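Local structure of mycobacterium tuberculosis paralogous family 11 (Mycobacterium smegmatis, 4Y9I) at residues A75-G80 with L107-I112. The protein probably uses the reduced deazaflavin coenzyme F420 to reduce quinones to quinols. Numbering follows the deposited sequence.
Sequences ARELEG and LIPVFI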
ATOM      1  N   ALA A  75       5.917   3.711   6.227  1.00  5.40           N
ATOM      2  CA  ALA A  75       4.513   3.353   6.111  1.00  5.36           C
ATOM      3  C   ALA A  75       3.795   3.598   7.432  1.00  6.08           C
ATOM      4  O   ALA A  75       4.233   3.080   8.485  1.00  8.62           O
ATOM      5  CB  ALA A  75       4.424   1.888   5.734  1.00  7.09           C
ATOM      6  N   ARG A  76       2.696   4.344   7.404  1.00  5.53           N
ATOM      7  CA  ARG A  76       1.907   4.662   8.606  1.00  5.45           C
ATOM      8  C   ARG A  76       0.436   4.319   8.320  1.00  7.12           C
ATOM      9  O   ARG A  76      -0.164   4.837   7.364  1.00  7.23           O
ATOM     10  CB  ARG A  76       2.109   6.146   8.931  1.00  9.00           C
ATOM     11  CG  ARG A  76       1.145   6.756   9.931  1.00 13.29           C
ATOM     12  CD  ARG A  76       1.579   8.188  10.309  1.00 15.50           C
ATOM     13  NE  ARG A  76       1.560   9.148   9.215  1.00 15.44           N
ATOM     14  CZ  ARG A  76       0.504   9.846   8.827  1.00 12.60           C
ATOM     15  NH1 ARG A  76      -0.663   9.684   9.447  1.00 15.60           N
ATOM     16  NH2 ARG A  76       0.619  10.721   7.834  1.00 14.30           N
ATOM     17  N   GLU A  77      -0.168   3.533   9.175  1.00  8.01           N
ATOM     18  CA  GLU A  77      -1.561   3.183   9.037  1.00  7.93           C
ATOM     19  C   GLU A  77      -2.435   4.395   9.356  1.00  7.42           C
ATOM     20  O   GLU A  77      -2.306   5.002  10.435  1.00 10.16           O
ATOM     21  CB  GLU A  77      -1.922   1.999   9.969  1.00  7.49           C
ATOM     22  CG  GLU A  77      -3.291   1.427   9.711  1.00 10.83           C
ATOM     23  CD  GLU A  77      -3.553   0.117  10.396  1.00 15.54           C
ATOM     24  OE1 GLU A  77      -2.679  -0.327  11.137  1.00 12.96           O
ATOM     25  OE2 GLU A  77      -4.685  -0.407  10.288  1.00 18.74           O
ATOM     26  N   LEU A  78      -3.250   4.783   8.383  1.00  8.38           N
ATOM     27  CA  LEU A  78      -4.106   5.964   8.455  1.00  6.70           C
ATOM     28  C   LEU A  78      -5.352   5.700   9.268  1.00  7.65           C
ATOM     29  O   LEU A  78      -5.844   4.562   9.376  1.00  8.57           O
ATOM     30  CB  LEU A  78      -4.526   6.411   7.055  1.00  6.25           C
ATOM     31  CG  LEU A  78      -3.378   6.879   6.207  1.00  6.66           C
ATOM     32  CD1 LEU A  78      -3.899   7.036   4.788  1.00 11.09           C
ATOM     33  CD2 LEU A  78      -2.795   8.193   6.727  1.00 11.57           C
ATOM     34  N   GLU A  79      -5.826   6.799   9.847  1.00  9.81           N
ATOM     35  CA  GLU A  79      -7.037   6.815  10.663  1.00  8.72           C
ATOM     36  C   GLU A  79      -7.884   7.985  10.283  1.00  8.31           C
ATOM     37  O   GLU A  79      -7.406   8.978   9.706  1.00  9.80           O
ATOM     38  CB  GLU A  79      -6.661   6.944  12.149  1.00 11.57           C
ATOM     39  CG  GLU A  79      -5.606   5.969  12.615  1.00 13.00           C
ATOM     40  CD  GLU A  79      -5.384   6.001  14.137  1.00 18.65           C
ATOM     41  OE1 GLU A  79      -5.923   5.121  14.871  1.00 19.77           O
ATOM     42  OE2 GLU A  79      -4.695   6.930  14.577  1.00 21.21           O
ATOM     43  N   GLY A  80      -9.163   7.919  10.685  1.00 12.44           N
ATOM     44  CA  GLY A  80      -9.968   9.058  10.645  1.00  9.77           C
ATOM     45  C   GLY A  80     -10.206   9.687   9.314  1.00  9.80           C
ATOM     46  O   GLY A  80     -10.341   8.969   8.292  1.00 10.25           O
ATOM     47  N   LEU A 107     -13.073  -1.417   8.285  1.00  9.17           N
ATOM     48  CA  LEU A 107     -12.404  -0.586   7.249  1.00  6.35           C
ATOM     49  C   LEU A 107     -11.179  -1.319   6.778  1.00  8.15           C
ATOM     50  O   LEU A 107     -10.315  -1.833   7.580  1.00  9.39           O
ATOM     51  CB  LEU A 107     -11.989   0.774   7.775  1.00 10.21           C
ATOM     52  CG  LEU A 107     -13.099   1.748   8.079  1.00  8.84           C
ATOM     53  CD1 LEU A 107     -12.553   3.041   8.614  1.00 10.28           C
ATOM     54  CD2 LEU A 107     -14.027   1.998   6.908  1.00 11.77           C
ATOM     55  N   ILE A 108     -11.012  -1.312   5.449  1.00  8.10           N
ATOM     56  CA  ILE A 108      -9.762  -1.848   4.874  1.00  7.69           C
ATOM     57  C   ILE A 108      -8.604  -0.923   5.308  1.00  5.46           C
ATOM     58  O   ILE A 108      -8.657   0.275   5.079  1.00  8.13           O
ATOM     59  CB  ILE A 108      -9.874  -1.966   3.331  1.00  7.29           C
ATOM     60  CG1 ILE A 108     -10.898  -3.022   2.961  1.00  7.18           C
ATOM     61  CG2 ILE A 108      -8.546  -2.304   2.657  1.00  8.10           C
ATOM     62  CD1 ILE A 108     -11.365  -2.981   1.531  1.00  7.63           C
ATOM     63  N   PRO A 109      -7.542  -1.500   5.879  1.00  8.02           N
ATOM     64  CA  PRO A 109      -6.449  -0.589   6.287  1.00  8.04           C
ATOM     65  C   PRO A 109      -5.836   0.081   5.074  1.00  9.29           C
ATOM     66  O   PRO A 109      -5.687  -0.571   4.019  1.00  9.10           O
ATOM     67  CB  PRO A 109      -5.440  -1.513   6.962  1.00 10.15           C
ATOM     68  CG  PRO A 109      -6.258  -2.725   7.381  1.00 11.25           C
ATOM     69  CD  PRO A 109      -7.322  -2.879   6.310  1.00  8.11           C
ATOM     70  N   VAL A 110      -5.402   1.332   5.251  1.00  7.69           N
ATOM     71  CA  VAL A 110      -4.654   2.083   4.223  1.00  6.82           C
ATOM     72  C   VAL A 110      -3.494   2.644   4.933  1.00  7.17           C
ATOM     73  O   VAL A 110      -3.663   3.381   5.942  1.00  6.73           O
ATOM     74  CB  VAL A 110      -5.491   3.199   3.577  1.00  6.94           C
ATOM     75  CG1 VAL A 110      -4.758   3.877   2.479  1.00  7.43           C
ATOM     76  CG2 VAL A 110      -6.823   2.570   3.120  1.00  9.01           C
ATOM     77  N   PHE A 111      -2.305   2.405   4.362  1.00  5.49           N
ATOM     78  CA  PHE A 111      -1.079   3.015   4.839  1.00  4.97           C
ATOM     79  C   PHE A 111      -0.663   4.163   3.920  1.00  7.65           C
ATOM     80  O   PHE A 111      -0.655   4.019   2.686  1.00  8.86           O
ATOM     81  CB  PHE A 111       0.071   1.985   4.852  1.00  5.78           C
ATOM     82  CG  PHE A 111      -0.125   0.829   5.777  1.00  5.40           C
ATOM     83  CD1 PHE A 111      -0.950  -0.222   5.420  1.00  7.47           C
ATOM     84  CD2 PHE A 111       0.472   0.802   7.048  1.00  8.38           C
ATOM     85  CE1 PHE A 111      -1.171  -1.274   6.291  1.00 11.09           C
ATOM     86  CE2 PHE A 111       0.212  -0.258   7.932  1.00  9.91           C
ATOM     87  CZ  PHE A 111      -0.577  -1.313   7.550  1.00 11.04           C
ATOM     88  N   ILE A 112      -0.235   5.277   4.468  1.00  5.97           N
ATOM     89  CA  ILE A 112       0.493   6.337   3.736  1.00  4.54           C
ATOM     90  C   ILE A 112       2.004   5.987   3.782  1.00  7.45           C
ATOM     91  O   ILE A 112       2.479   5.497   4.809  1.00  8.13           O
ATOM     92  CB  ILE A 112       0.213   7.757   4.288  1.00  7.79           C
ATOM     93  CG1 ILE A 112       0.689   8.802   3.303  1.00  8.21           C
ATOM     94  CG2 ILE A 112       0.843   7.908   5.645  1.00  7.29           C
ATOM     95  CD1 ILE A 112       0.196  10.173   3.676  1.00  9.80           C
TER
HETATM   96  O   HOH W   1      -6.449   2.426   7.740  1.00  9.87           O
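Arg76 and Ile112 face each other as a hydrogen-bonded antiparallel pair: Arg76 N gives its hydrogen to Ile112 O at 2.8 Å, and Ile112 N returns one to Arg76 O at 2.9 Å. One step on, Glu77 and Phe111 form a non-hydrogen-bonded pair, and Leu78 N then reaches Val110 O at 2.8 Å in a nearly straight bond (168°). The return bond of this pair is replaced by a water, which donates to Leu78 O and accepts from Val110 N, as the chains begin to part. On the face carrying Arg76 and Ile112, the arginine chain bends at chi3 (64°), with Ile112 CG2 over one guanidinium face, offset toward its rim, 3.6 Å from Arg76 NH2; NE is salt-bridged to Glu114. Leu78 CD2 meets Ile112 CG2 at 3.8 Å, the two side chains lying roughly at right angles, while CD1 touches Val110 CG1. On the other face, Phe111 CE2 packs 3.7 Å from Glu77 CB. The Glu77 chain runs on extended beside Pro109, with OE2 3.6 Å from the proline CB. Helix 51-57 borders this face, Val55 meeting Phe111 and Tyr52 meeting Glu77 and Pro109; helix 80-93 borders the other, where Trp86 touches Leu78 and Ile112. Within the closed antiparallel barrel, consistent with the split-barrel fold of the FMN-binding clan, strand 110-113 lies between 68-77 and 35-39, and Phe111 bonds through its backbone to Met38 of the latter.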